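Local coordinates for protein metallo-carboxypeptidase (Pseudomonas aeruginosa, PDB 4A39) that probably removes C-terminal residues from peptides as a zinc-dependent carboxypeptidase of the M14 family, at residues 191-196 against 212-217; 28-31 against 35-38; 88-93 against 109-114; 126-131 against 223-228. One frame throughout, in Å; residues are numbered along the deposited sequence.

Contact 1 (191-196 against 212-217)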
loop_
_atom_site.group_PDB
_atom_site.type_symbol
_atom_site.label_atom_id
_atom_site.label_comp_id
_atom_site.label_asym_id
_atom_site.label_seq_id
_atom_site.Cartn_x
_atom_site.Cartn_y
_atom_site.Cartn_z
ATOM N N GLU A 191 -2.986 -4.838 7.942
ATOM C CA GLU A 191 -2.996 -6.072 8.727
ATOM C C GLU A 191 -2.349 -5.841 10.096
ATOM O O GLU A 191 -2.825 -6.347 11.109
ATOM C CB GLU A 191 -2.261 -7.203 7.990
ATOM C CG GLU A 191 -2.171 -8.498 8.800
ATOM C CD GLU A 191 -1.548 -9.645 8.030
ATOM O OE1 GLU A 191 -2.059 -9.981 6.941
ATOM O OE2 GLU A 191 -0.550 -10.218 8.516
ATOM N N GLY A 192 -1.266 -5.071 10.122
ATOM C CA GLY A 192 -0.594 -4.789 11.380
ATOM C C GLY A 192 -1.476 -3.965 12.296
ATOM O O GLY A 192 -1.550 -4.211 13.506
ATOM N N LEU A 193 -2.147 -2.980 11.709
ATOM C CA LEU A 193 -3.037 -2.100 12.448
ATOM C C LEU A 193 -4.155 -2.924 13.093
ATOM O O LEU A 193 -4.393 -2.839 14.302
ATOM C CB LEU A 193 -3.611 -1.052 11.481
ATOM C CG LEU A 193 -4.430 0.132 11.999
ATOM C CD1 LEU A 193 -4.478 1.211 10.920
ATOM C CD2 LEU A 193 -5.827 -0.318 12.374
ATOM N N ILE A 194 -4.822 -3.745 12.290
ATOM C CA ILE A 194 -5.920 -4.564 12.791
ATOM C C ILE A 194 -5.477 -5.615 13.806
ATOM O O ILE A 194 -6.165 -5.847 14.800
ATOM C CB ILE A 194 -6.684 -5.241 11.619
ATOM C CG1 ILE A 194 -7.619 -4.225 10.960
ATOM C CG2 ILE A 194 -7.506 -6.417 12.118
ATOM C CD1 ILE A 194 -6.920 -3.056 10.318
ATOM N N GLU A 195 -4.332 -6.248 13.576
ATOM C CA GLU A 195 -3.873 -7.261 14.512
ATOM C C GLU A 195 -3.570 -6.685 15.889
ATOM O O GLU A 195 -3.695 -7.386 16.893
ATOM C CB GLU A 195 -2.643 -7.987 13.970
ATOM C CG GLU A 195 -2.904 -8.721 12.673
ATOM C CD GLU A 195 -1.867 -9.785 12.381
ATOM O OE1 GLU A 195 -0.691 -9.596 12.758
ATOM O OE2 GLU A 195 -2.232 -10.806 11.760
ATOM N N ARG A 196 -3.173 -5.416 15.950
ATOM C CA ARG A 196 -2.879 -4.811 17.246
ATOM C C ARG A 196 -4.137 -4.717 18.102
ATOM O O ARG A 196 -4.065 -4.746 19.333
ATOM C CB ARG A 196 -2.267 -3.414 17.090
ATOM C CG ARG A 196 -2.079 -2.728 18.439
ATOM C CD ARG A 196 -1.250 -1.461 18.385
ATOM N NE ARG A 196 -1.165 -0.865 19.716
ATOM C CZ ARG A 196 -0.474 0.229 20.018
ATOM N NH1 ARG A 196 0.214 0.869 19.082
ATOM N NH2 ARG A 196 -0.471 0.683 21.264
ATOM N N ALA A 212 -12.161 8.022 20.261
ATOM C CA ALA A 212 -12.307 7.896 18.819
ATOM C C ALA A 212 -12.671 6.510 18.316
ATOM O O ALA A 212 -12.425 5.506 18.983
ATOM C CB ALA A 212 -11.024 8.357 18.139
ATOM N N ASP A 213 -13.280 6.481 17.133
ATOM C CA ASP A 213 -13.649 5.241 16.462
ATOM C C ASP A 213 -12.774 5.187 15.216
ATOM O O ASP A 213 -12.413 6.228 14.661
ATOM C CB ASP A 213 -15.110 5.245 16.005
ATOM C CG ASP A 213 -16.094 5.224 17.153
ATOM O OD1 ASP A 213 -15.709 4.845 18.276
ATOM O OD2 ASP A 213 -17.269 5.572 16.915
ATOM N N LEU A 214 -12.434 3.983 14.771
ATOM C CA LEU A 214 -11.620 3.850 13.571
ATOM C C LEU A 214 -12.481 3.365 12.413
ATOM O O LEU A 214 -13.282 2.443 12.571
ATOM C CB LEU A 214 -10.479 2.860 13.804
ATOM C CG LEU A 214 -9.613 3.097 15.042
ATOM C CD1 LEU A 214 -8.534 2.032 15.093
ATOM C CD2 LEU A 214 -8.997 4.489 15.008
ATOM N N TYR A 215 -12.327 4.020 11.264
ATOM C CA TYR A 215 -13.041 3.665 10.038
ATOM C C TYR A 215 -11.934 3.173 9.110
ATOM O O TYR A 215 -11.095 3.955 8.654
ATOM C CB TYR A 215 -13.745 4.893 9.460
ATOM C CG TYR A 215 -14.950 5.331 10.271
ATOM C CD1 TYR A 215 -14.795 5.933 11.519
ATOM C CD2 TYR A 215 -16.244 5.128 9.796
ATOM C CE1 TYR A 215 -15.900 6.324 12.275
ATOM C CE2 TYR A 215 -17.359 5.518 10.544
ATOM C CZ TYR A 215 -17.177 6.115 11.779
ATOM O OH TYR A 215 -18.272 6.521 12.514
ATOM N N LEU A 216 -11.948 1.872 8.833
ATOM C CA LEU A 216 -10.897 1.244 8.040
ATOM C C LEU A 216 -11.335 0.564 6.754
ATOM O O LEU A 216 -12.321 -0.168 6.735
ATOM C CB LEU A 216 -10.194 0.193 8.903
ATOM C CG LEU A 216 -9.844 0.559 10.348
ATOM C CD1 LEU A 216 -9.362 -0.684 11.079
ATOM C CD2 LEU A 216 -8.788 1.649 10.366
ATOM N N VAL A 217 -10.578 0.797 5.686
ATOM C CA VAL A 217 -10.837 0.153 4.399
ATOM C C VAL A 217 -9.537 -0.555 4.027
ATOM O O VAL A 217 -8.631 0.058 3.471
ATOM C CB VAL A 217 -11.179 1.167 3.285
ATOM C CG1 VAL A 217 -11.338 0.431 1.959
ATOM C CG2 VAL A 217 -12.471 1.911 3.623
#

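Contact 2 (28-31 against 35-38)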
loop_
_atom_site.group_PDB
_atom_site.type_symbol
_atom_site.label_atom_id
_atom_site.label_comp_id
_atom_site.label_asym_id
_atom_site.label_seq_id
_atom_site.Cartn_x
_atom_site.Cartn_y
_atom_site.Cartn_z
ATOM N N ILE A 28 8.904 -14.679 -22.483
ATOM C CA ILE A 28 9.456 -14.521 -23.820
ATOM C C ILE A 28 10.229 -15.789 -24.147
ATOM O O ILE A 28 9.920 -16.490 -25.110
ATOM C CB ILE A 28 10.408 -13.308 -23.903
ATOM C CG1 ILE A 28 9.616 -12.018 -23.665
ATOM C CG2 ILE A 28 11.098 -13.273 -25.264
ATOM C CD1 ILE A 28 10.464 -10.767 -23.616
ATOM N N ASP A 29 11.223 -16.094 -23.320
ATOM C CA ASP A 29 12.053 -17.273 -23.525
ATOM C C ASP A 29 12.706 -17.709 -22.219
ATOM O O ASP A 29 13.395 -16.922 -21.565
ATOM C CB ASP A 29 13.117 -16.965 -24.586
ATOM C CG ASP A 29 14.065 -18.124 -24.828
ATOM O OD1 ASP A 29 13.652 -19.288 -24.656
ATOM O OD2 ASP A 29 15.224 -17.862 -25.213
ATOM N N ALA A 30 12.480 -18.963 -21.839
ATOM C CA ALA A 30 13.047 -19.503 -20.612
ATOM C C ALA A 30 13.759 -20.830 -20.882
ATOM O O ALA A 30 13.860 -21.682 -20.001
ATOM C CB ALA A 30 11.946 -19.691 -19.571
ATOM N N SER A 31 14.264 -20.988 -22.103
ATOM C CA SER A 31 14.961 -22.212 -22.493
ATOM C C SER A 31 16.403 -22.295 -21.987
ATOM O O SER A 31 16.962 -23.386 -21.886
ATOM C CB SER A 31 14.958 -22.348 -24.018
ATOM O OG SER A 31 15.630 -21.258 -24.622
ATOM N N ARG A 35 19.729 -16.993 -19.571
ATOM C CA ARG A 35 19.155 -16.051 -20.530
ATOM C C ARG A 35 17.632 -16.020 -20.466
ATOM O O ARG A 35 16.963 -15.977 -21.500
ATOM C CB ARG A 35 19.600 -16.418 -21.958
ATOM C CG ARG A 35 21.120 -16.442 -22.168
ATOM C CD ARG A 35 21.685 -15.035 -22.348
ATOM N NE ARG A 35 23.116 -15.025 -22.655
ATOM C CZ ARG A 35 24.085 -15.109 -21.748
ATOM N NH1 ARG A 35 23.795 -15.204 -20.458
ATOM N NH2 ARG A 35 25.351 -15.090 -22.137
ATOM N N ILE A 36 17.066 -16.055 -19.267
ATOM C CA ILE A 36 15.615 -16.032 -19.101
ATOM C C ILE A 36 15.109 -14.622 -19.426
ATOM O O ILE A 36 15.526 -13.652 -18.803
ATOM C CB ILE A 36 15.231 -16.423 -17.663
ATOM C CG1 ILE A 36 15.794 -17.814 -17.351
ATOM C CG2 ILE A 36 13.709 -16.422 -17.497
ATOM C CD1 ILE A 36 15.746 -18.190 -15.882
ATOM N N ARG A 37 14.217 -14.521 -20.410
ATOM C CA ARG A 37 13.680 -13.231 -20.843
ATOM C C ARG A 37 12.191 -13.161 -20.546
ATOM O O ARG A 37 11.439 -14.054 -20.922
ATOM C CB ARG A 37 13.905 -13.051 -22.352
ATOM C CG ARG A 37 15.339 -13.281 -22.814
ATOM C CD ARG A 37 16.282 -12.191 -22.343
ATOM N NE ARG A 37 16.124 -10.951 -23.101
ATOM C CZ ARG A 37 16.887 -9.877 -22.936
ATOM N NH1 ARG A 37 17.866 -9.888 -22.040
ATOM N NH2 ARG A 37 16.675 -8.790 -23.667
ATOM N N LEU A 38 11.774 -12.085 -19.880
ATOM C CA LEU A 38 10.377 -11.891 -19.507
ATOM C C LEU A 38 9.979 -10.436 -19.710
ATOM O O LEU A 38 10.834 -9.559 -19.799
ATOM C CB LEU A 38 10.175 -12.236 -18.028
ATOM C CG LEU A 38 10.669 -13.597 -17.541
ATOM C CD1 LEU A 38 10.727 -13.592 -16.021
ATOM C CD2 LEU A 38 9.753 -14.699 -18.055
#

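Contact 3 (88-93 against 109-114)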
loop_
_atom_site.group_PDB
_atom_site.type_symbol
_atom_site.label_atom_id
_atom_site.label_comp_id
_atom_site.label_asym_id
_atom_site.label_seq_id
_atom_site.Cartn_x
_atom_site.Cartn_y
_atom_site.Cartn_z
ATOM N N ALA A 88 12.034 -12.554 -3.713
ATOM C CA ALA A 88 11.752 -13.934 -4.088
ATOM C C ALA A 88 11.345 -14.757 -2.874
ATOM O O ALA A 88 11.546 -14.339 -1.735
ATOM C CB ALA A 88 12.979 -14.553 -4.743
ATOM N N SER A 89 10.768 -15.929 -3.126
ATOM C CA SER A 89 10.351 -16.822 -2.053
ATOM C C SER A 89 10.159 -18.243 -2.557
ATOM O O SER A 89 9.605 -18.457 -3.632
ATOM C CB SER A 89 9.043 -16.338 -1.432
ATOM O OG SER A 89 8.594 -17.257 -0.451
ATOM N N TYR A 90 10.615 -19.216 -1.775
ATOM C CA TYR A 90 10.459 -20.614 -2.157
ATOM C C TYR A 90 9.093 -21.131 -1.723
ATOM O O TYR A 90 8.500 -21.971 -2.402
ATOM C CB TYR A 90 11.528 -21.490 -1.493
ATOM C CG TYR A 90 12.943 -21.237 -1.945
ATOM C CD1 TYR A 90 13.324 -21.452 -3.268
ATOM C CD2 TYR A 90 13.909 -20.787 -1.042
ATOM C CE1 TYR A 90 14.638 -21.226 -3.681
ATOM C CE2 TYR A 90 15.220 -20.557 -1.444
ATOM C CZ TYR A 90 15.579 -20.779 -2.763
ATOM O OH TYR A 90 16.880 -20.557 -3.166
ATOM N N ASP A 91 8.594 -20.614 -0.599
ATOM C CA ASP A 91 7.324 -21.075 -0.047
ATOM C C ASP A 91 6.147 -20.109 -0.046
ATOM O O ASP A 91 5.008 -20.525 0.171
ATOM C CB ASP A 91 7.538 -21.579 1.388
ATOM C CG ASP A 91 8.193 -20.544 2.288
ATOM O OD1 ASP A 91 8.208 -19.350 1.924
ATOM O OD2 ASP A 91 8.684 -20.923 3.372
ATOM N N GLY A 92 6.411 -18.830 -0.280
ATOM C CA GLY A 92 5.335 -17.856 -0.273
ATOM C C GLY A 92 5.137 -17.259 1.108
ATOM O O GLY A 92 4.235 -16.443 1.312
ATOM N N GLU A 93 5.972 -17.667 2.060
ATOM C CA GLU A 93 5.899 -17.159 3.431
ATOM C C GLU A 93 7.140 -16.354 3.789
ATOM O O GLU A 93 7.040 -15.276 4.377
ATOM C CB GLU A 93 5.739 -18.302 4.433
ATOM C CG GLU A 93 4.347 -18.904 4.482
ATOM C CD GLU A 93 4.134 -19.753 5.723
ATOM O OE1 GLU A 93 4.313 -19.220 6.840
ATOM O OE2 GLU A 93 3.785 -20.946 5.585
ATOM N N PHE A 109 18.141 -9.860 -12.472
ATOM C CA PHE A 109 18.340 -10.413 -11.142
ATOM C C PHE A 109 18.748 -11.877 -11.267
ATOM O O PHE A 109 18.348 -12.566 -12.211
ATOM C CB PHE A 109 17.108 -10.204 -10.232
ATOM C CG PHE A 109 15.786 -10.596 -10.840
ATOM C CD1 PHE A 109 15.280 -11.884 -10.677
ATOM C CD2 PHE A 109 15.007 -9.649 -11.498
ATOM C CE1 PHE A 109 14.011 -12.221 -11.155
ATOM C CE2 PHE A 109 13.731 -9.976 -11.981
ATOM C CZ PHE A 109 13.236 -11.264 -11.807
ATOM N N GLN A 110 19.580 -12.334 -10.333
ATOM C CA GLN A 110 20.079 -13.701 -10.366
ATOM C C GLN A 110 19.849 -14.489 -9.084
ATOM O O GLN A 110 19.816 -13.933 -7.982
ATOM C CB GLN A 110 21.585 -13.714 -10.674
ATOM C CG GLN A 110 22.023 -12.916 -11.906
ATOM C CD GLN A 110 22.105 -11.418 -11.653
ATOM O OE1 GLN A 110 22.659 -10.975 -10.648
ATOM N NE2 GLN A 110 21.560 -10.632 -12.578
ATOM N N LEU A 111 19.714 -15.802 -9.242
ATOM C CA LEU A 111 19.514 -16.699 -8.114
ATOM C C LEU A 111 19.909 -18.121 -8.466
ATOM O O LEU A 111 19.616 -18.604 -9.560
ATOM C CB LEU A 111 18.042 -16.706 -7.681
ATOM C CG LEU A 111 17.674 -17.714 -6.582
ATOM C CD1 LEU A 111 18.298 -17.286 -5.256
ATOM C CD2 LEU A 111 16.161 -17.800 -6.447
ATOM N N GLU A 112 20.605 -18.785 -7.547
ATOM C CA GLU A 112 20.943 -20.192 -7.726
ATOM C C GLU A 112 19.980 -20.804 -6.712
ATOM O O GLU A 112 20.294 -20.898 -5.522
ATOM C CB GLU A 112 22.387 -20.485 -7.324
ATOM C CG GLU A 112 22.787 -21.927 -7.598
ATOM C CD GLU A 112 24.183 -22.258 -7.119
ATOM O OE1 GLU A 112 25.110 -21.474 -7.400
ATOM O OE2 GLU A 112 24.352 -23.311 -6.468
ATOM N N PRO A 113 18.780 -21.207 -7.168
ATOM C CA PRO A 113 17.753 -21.797 -6.302
ATOM C C PRO A 113 18.155 -23.068 -5.550
ATOM O O PRO A 113 18.771 -23.965 -6.105
ATOM C CB PRO A 113 16.587 -22.023 -7.263
ATOM C CG PRO A 113 17.277 -22.355 -8.546
ATOM C CD PRO A 113 18.405 -21.338 -8.590
ATOM N N GLU A 114 17.800 -23.115 -4.269
ATOM C CA GLU A 114 18.097 -24.277 -3.430
ATOM C C GLU A 114 17.003 -25.338 -3.572
ATOM O O GLU A 114 17.176 -26.485 -3.155
ATOM C CB GLU A 114 18.245 -23.844 -1.968
ATOM C CG GLU A 114 19.504 -23.034 -1.688
ATOM C CD GLU A 114 20.774 -23.807 -2.024
ATOM O OE1 GLU A 114 20.845 -25.015 -1.706
ATOM O OE2 GLU A 114 21.709 -23.209 -2.597
#

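Contact 4 (126-131 against 223-228)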
loop_
_atom_site.group_PDB
_atom_site.type_symbol
_atom_site.label_atom_id
_atom_site.label_comp_id
_atom_site.label_asym_id
_atom_site.label_seq_id
_atom_site.Cartn_x
_atom_site.Cartn_y
_atom_site.Cartn_z
ATOM N N TYR A 126 0.031 -9.415 -1.285
ATOM C CA TYR A 126 -1.078 -9.537 -0.346
ATOM C C TYR A 126 -2.245 -10.034 -1.195
ATOM O O TYR A 126 -2.840 -9.269 -1.953
ATOM C CB TYR A 126 -1.424 -8.186 0.288
ATOM C CG TYR A 126 -2.138 -8.341 1.610
ATOM C CD1 TYR A 126 -3.467 -8.765 1.664
ATOM C CD2 TYR A 126 -1.453 -8.164 2.809
ATOM C CE1 TYR A 126 -4.092 -9.016 2.886
ATOM C CE2 TYR A 126 -2.065 -8.413 4.037
ATOM C CZ TYR A 126 -3.380 -8.841 4.070
ATOM O OH TYR A 126 -3.976 -9.112 5.281
ATOM N N SER A 127 -2.552 -11.324 -1.087
ATOM C CA SER A 127 -3.628 -11.921 -1.876
ATOM C C SER A 127 -5.013 -11.576 -1.349
ATOM O O SER A 127 -5.162 -11.111 -0.221
ATOM C CB SER A 127 -3.485 -13.443 -1.901
ATOM O OG SER A 127 -3.781 -14.000 -0.633
ATOM N N ARG A 128 -6.031 -11.810 -2.169
ATOM C CA ARG A 128 -7.391 -11.534 -1.736
ATOM C C ARG A 128 -7.796 -12.615 -0.740
ATOM O O ARG A 128 -8.713 -12.418 0.065
ATOM C CB ARG A 128 -8.355 -11.522 -2.927
ATOM C CG ARG A 128 -8.036 -10.499 -4.014
ATOM C CD ARG A 128 -7.990 -9.085 -3.457
ATOM N NE ARG A 128 -6.684 -8.769 -2.879
ATOM C CZ ARG A 128 -6.497 -7.939 -1.856
ATOM N NH1 ARG A 128 -7.530 -7.333 -1.283
ATOM N NH2 ARG A 128 -5.269 -7.708 -1.409
ATOM N N GLU A 129 -7.131 -13.769 -0.805
ATOM C CA GLU A 129 -7.436 -14.842 0.135
ATOM C C GLU A 129 -6.965 -14.388 1.504
ATOM O O GLU A 129 -7.650 -14.607 2.502
ATOM C CB GLU A 129 -6.762 -16.161 -0.278
ATOM C CG GLU A 129 -7.354 -16.750 -1.558
ATOM C CD GLU A 129 -6.951 -18.193 -1.824
ATOM O OE1 GLU A 129 -5.752 -18.522 -1.702
ATOM O OE2 GLU A 129 -7.843 -19.000 -2.174
ATOM N N ARG A 130 -5.808 -13.731 1.549
ATOM C CA ARG A 130 -5.286 -13.230 2.814
ATOM C C ARG A 130 -6.205 -12.102 3.276
ATOM O O ARG A 130 -6.431 -11.923 4.473
ATOM C CB ARG A 130 -3.852 -12.709 2.649
ATOM C CG ARG A 130 -3.160 -12.469 3.981
ATOM C CD ARG A 130 -1.731 -11.967 3.838
ATOM N NE ARG A 130 -1.088 -11.894 5.147
ATOM C CZ ARG A 130 -0.458 -12.908 5.733
ATOM N NH1 ARG A 130 -0.369 -14.083 5.123
ATOM N NH2 ARG A 130 0.061 -12.756 6.945
ATOM N N HIS A 131 -6.736 -11.344 2.317
ATOM C CA HIS A 131 -7.644 -10.242 2.624
ATOM C C HIS A 131 -8.869 -10.793 3.346
ATOM O O HIS A 131 -9.326 -10.228 4.344
ATOM C CB HIS A 131 -8.093 -9.541 1.336
ATOM C CG HIS A 131 -9.157 -8.509 1.548
ATOM N ND1 HIS A 131 -8.885 -7.242 2.019
ATOM C CD2 HIS A 131 -10.499 -8.566 1.379
ATOM C CE1 HIS A 131 -10.014 -6.563 2.132
ATOM N NE2 HIS A 131 -11.009 -7.345 1.751
ATOM N N ASP A 223 -10.149 -5.420 -7.555
ATOM C CA ASP A 223 -10.049 -5.857 -8.949
ATOM C C ASP A 223 -8.610 -5.719 -9.439
ATOM O O ASP A 223 -8.039 -6.656 -9.992
ATOM C CB ASP A 223 -10.956 -5.025 -9.861
ATOM C CG ASP A 223 -12.425 -5.175 -9.530
ATOM O OD1 ASP A 223 -12.790 -6.100 -8.771
ATOM O OD2 ASP A 223 -13.219 -4.363 -10.051
ATOM N N GLY A 224 -8.033 -4.540 -9.238
ATOM C CA GLY A 224 -6.666 -4.311 -9.673
ATOM C C GLY A 224 -5.671 -5.243 -9.004
ATOM O O GLY A 224 -4.769 -5.757 -9.656
ATOM N N ALA A 225 -5.821 -5.452 -7.699
ATOM C CA ALA A 225 -4.907 -6.327 -6.975
ATOM C C ALA A 225 -4.960 -7.747 -7.531
ATOM O O ALA A 225 -3.932 -8.322 -7.887
ATOM C CB ALA A 225 -5.247 -6.325 -5.486
ATOM N N PHE A 226 -6.163 -8.303 -7.627
ATOM C CA PHE A 226 -6.326 -9.658 -8.140
ATOM C C PHE A 226 -5.734 -9.833 -9.540
ATOM O O PHE A 226 -5.126 -10.862 -9.841
ATOM C CB PHE A 226 -7.809 -10.037 -8.170
ATOM C CG PHE A 226 -8.065 -11.399 -8.733
ATOM C CD1 PHE A 226 -7.806 -12.539 -7.979
ATOM C CD2 PHE A 226 -8.531 -11.545 -10.036
ATOM C CE1 PHE A 226 -8.007 -13.813 -8.520
ATOM C CE2 PHE A 226 -8.733 -12.810 -10.585
ATOM C CZ PHE A 226 -8.470 -13.945 -9.825
ATOM N N HIS A 227 -5.912 -8.833 -10.398
ATOM C CA HIS A 227 -5.406 -8.924 -11.764
ATOM C C HIS A 227 -3.938 -8.577 -11.945
ATOM O O HIS A 227 -3.431 -8.556 -13.068
ATOM C CB HIS A 227 -6.259 -8.071 -12.701
ATOM C CG HIS A 227 -7.561 -8.714 -13.063
ATOM N ND1 HIS A 227 -8.779 -8.225 -12.645
ATOM C CD2 HIS A 227 -7.825 -9.846 -13.757
ATOM C CE1 HIS A 227 -9.740 -9.029 -13.067
ATOM N NE2 HIS A 227 -9.188 -10.020 -13.742
ATOM N N GLY A 228 -3.249 -8.318 -10.841
ATOM C CA GLY A 228 -1.839 -7.986 -10.933
ATOM C C GLY A 228 -1.560 -6.643 -11.583
ATOM O O GLY A 228 -0.516 -6.462 -12.205
#

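Contact 1 (191-196 against 212-217)
Behind the helical turn that presents Leu193 and Ile194 to Leu216, the carboxylate oxygen Glu191 OE1 is gripped twice, by a salt bridge from Arg130 NE and a hydrogen bond with Tyr126 OH, while OE2 is paired with Lys370. The helix residues that meet strand 212-217, Leu193 and Ile194, are by contrast both aliphatic. With CG anti to the backbone N (chi1 -171°), Leu193 extends to the strand, and its CD2 lies 3.8 Å from Leu216 CD1. The same CD1 methyl meets the end of Ile194, whose CD1 stands 3.5 Å from Leu216 CD1, tighter than an ordinary van der Waals contact; the two side chains run alongside one another in opposing senses. Leu214 adds a looser touch, its CD1 lying 4.5 Å from Leu193 CD2. Leu377 of helix 366-383 packs against both Leu193 and Leu214, extending the layer. Branched aliphatic residues suit this interface, where the axes of 191-196 and 212-217 approach to 10.7 Å, because their methyls can interdigitate without a polar group to satisfy. No hydrogen bond crosses here, so cohesion comes from buried methyl surface, and the polar bonds of Glu191 lie apart from this interface.

Contact 2 (28-31 against 35-38)
Ile28 and Asp29 both lie opposite Arg37, a classic beta bulge in the antiparallel hairpin of strands 26-29 and 36-39, with Asp29 and Arg37 forming a hydrogen-bonded pair. The carbonyl Arg37 O takes two donors from the same face of its plane: Ile28 N at 3.0 Å, and Asp29 N by a straighter bond of 3.2 Å. In return Arg37 N gives a nearly linear bond of 2.8 Å to Asp29 O, in the carbonyl plane. The bulge brings Ile28 CB to 3.8 Å from Arg37 CB. It also carries Ile28 CD1 to 3.9 Å from the carbonyl carbon Leu38 C. Only the root of Arg37 takes part in this; its chain, bent at chi2 and chi3, leads the guanidinium away. A long arginine can thus lend its aliphatic base to the hairpin and its charge to a salt bridge with Asp105, in the turn between strands 96-103 and 106-111. Where the strand gives way to the turn, Asp29 OD1 accepts from Ser31 OG at 2.8 Å on its syn lone pair, and from Ser31 N at 3.1 Å from above the carboxylate plane. The second bond makes an Asx turn. Ala30 CB makes a loose apolar touch with Ile36 CG2. Backbone bonds fix the register, apolar contact of Ile28 with the base of Arg37 adds to them, and one carboxylate oxygen steadies the chain leaving the strand.

Contact 3 (88-93 against 109-114)
Tyr90 reaches across to the chain just past strand 106-111, where its OH accepts a nearly straight hydrogen bond of 2.9 Å from Glu114 N. Pro113 CA, at the ring edge and near its plane, sits 3.5 Å from Tyr90 OH and completes the close-fitting part. Tyrosine suits the place because its ring can lie against Pro113, Val118 and Phe96 while the hydroxyl satisfies a backbone N-H. The rest is looser. Leu111 CD1 stays 4.1 Å from Tyr90 OH. Glu114 approaches through its aliphatic part, CB lying 3.8 Å from Tyr90 OH, and then bends at chi2 so that its exposed carboxylate leads away, with its plane 87° from that of the ring. Beyond Tyr90, the chain turns through an ST motif, with Gly92 N bonded to Ser89 OG at 2.7 Å. Gly92 suits this turn, since its phi of 91° would press a side chain against the preceding carbonyl. Within the mixed sheet of the N-terminal beta domain, a tyrosine hydroxyl to backbone N-H bond thus ties a hairpin turn to the loop that follows strand 106-111, a strand not adjacent to 87-89.

Contact 4 (126-131 against 223-228)
Two successive bends, at chi2 (-57°) and chi3 (84°), curl Arg128 so that its guanidinium comes over Ala225 while its CG passes Phe226. The methyl Ala225 CB lies over one face of the guanidinium, 3.9 Å from Arg128 NE. Nearer the backbone, Arg128 CG is 4.2 Å from Phe226 CB, and the guanidinium and phenyl planes stand 73° apart. Alanine suits its place because a single methyl lets the flat cation approach the helix closely. The curl is held from the polar edge: Arg128 NH2 donates to Tyr126 O at 2.9 Å, with the oxygen close to the guanidinium plane although the donor stands above the carbonyl plane. Arg128 NH2 also forms a salt bridge with Glu187 of helix 185-196, whose other carboxylate oxygen accepts from His131 ND1. These bonds probably limit rotation of the group and offset its charge. Both helix ends carry textbook caps. Ser127 is the N-cap of helix 128-138, its OG accepting from Arg130 N at 3.0 Å, while helix 222-226 finishes in a Schellman motif in which Gly228, with positive phi, bonds back to Ala225 O. The contact thus sets a capped helix start against a Schellman helix end near the metal site of this carboxypeptidase fold, with the side chain of Ala225 about 9 Å from those of the zinc ligands His180 and Glu183.

From the N terminus, contact 2 comes first, closing the short hairpin between 28-31 and 35-38 at the outer edge of the nine-strand sheet. Contact 3 follows in series and closes the loop from 88-93 to 109-114 on the same sheet, its centre about 17 Å from that of contact 2. Contact 4 opens at 126-131 and closes only at 223-228, enclosing some ninety residues and joining the start of helix 128-138 to the end of helix 222-226. Contact 1, between 191-196 and 212-217, falls entirely within that span, and none of the four cross. Contacts 2 and 3 belong to the N-terminal domain; contact 1 joins a helix to the seven-strand sheet, and touches contact 4 through Glu191.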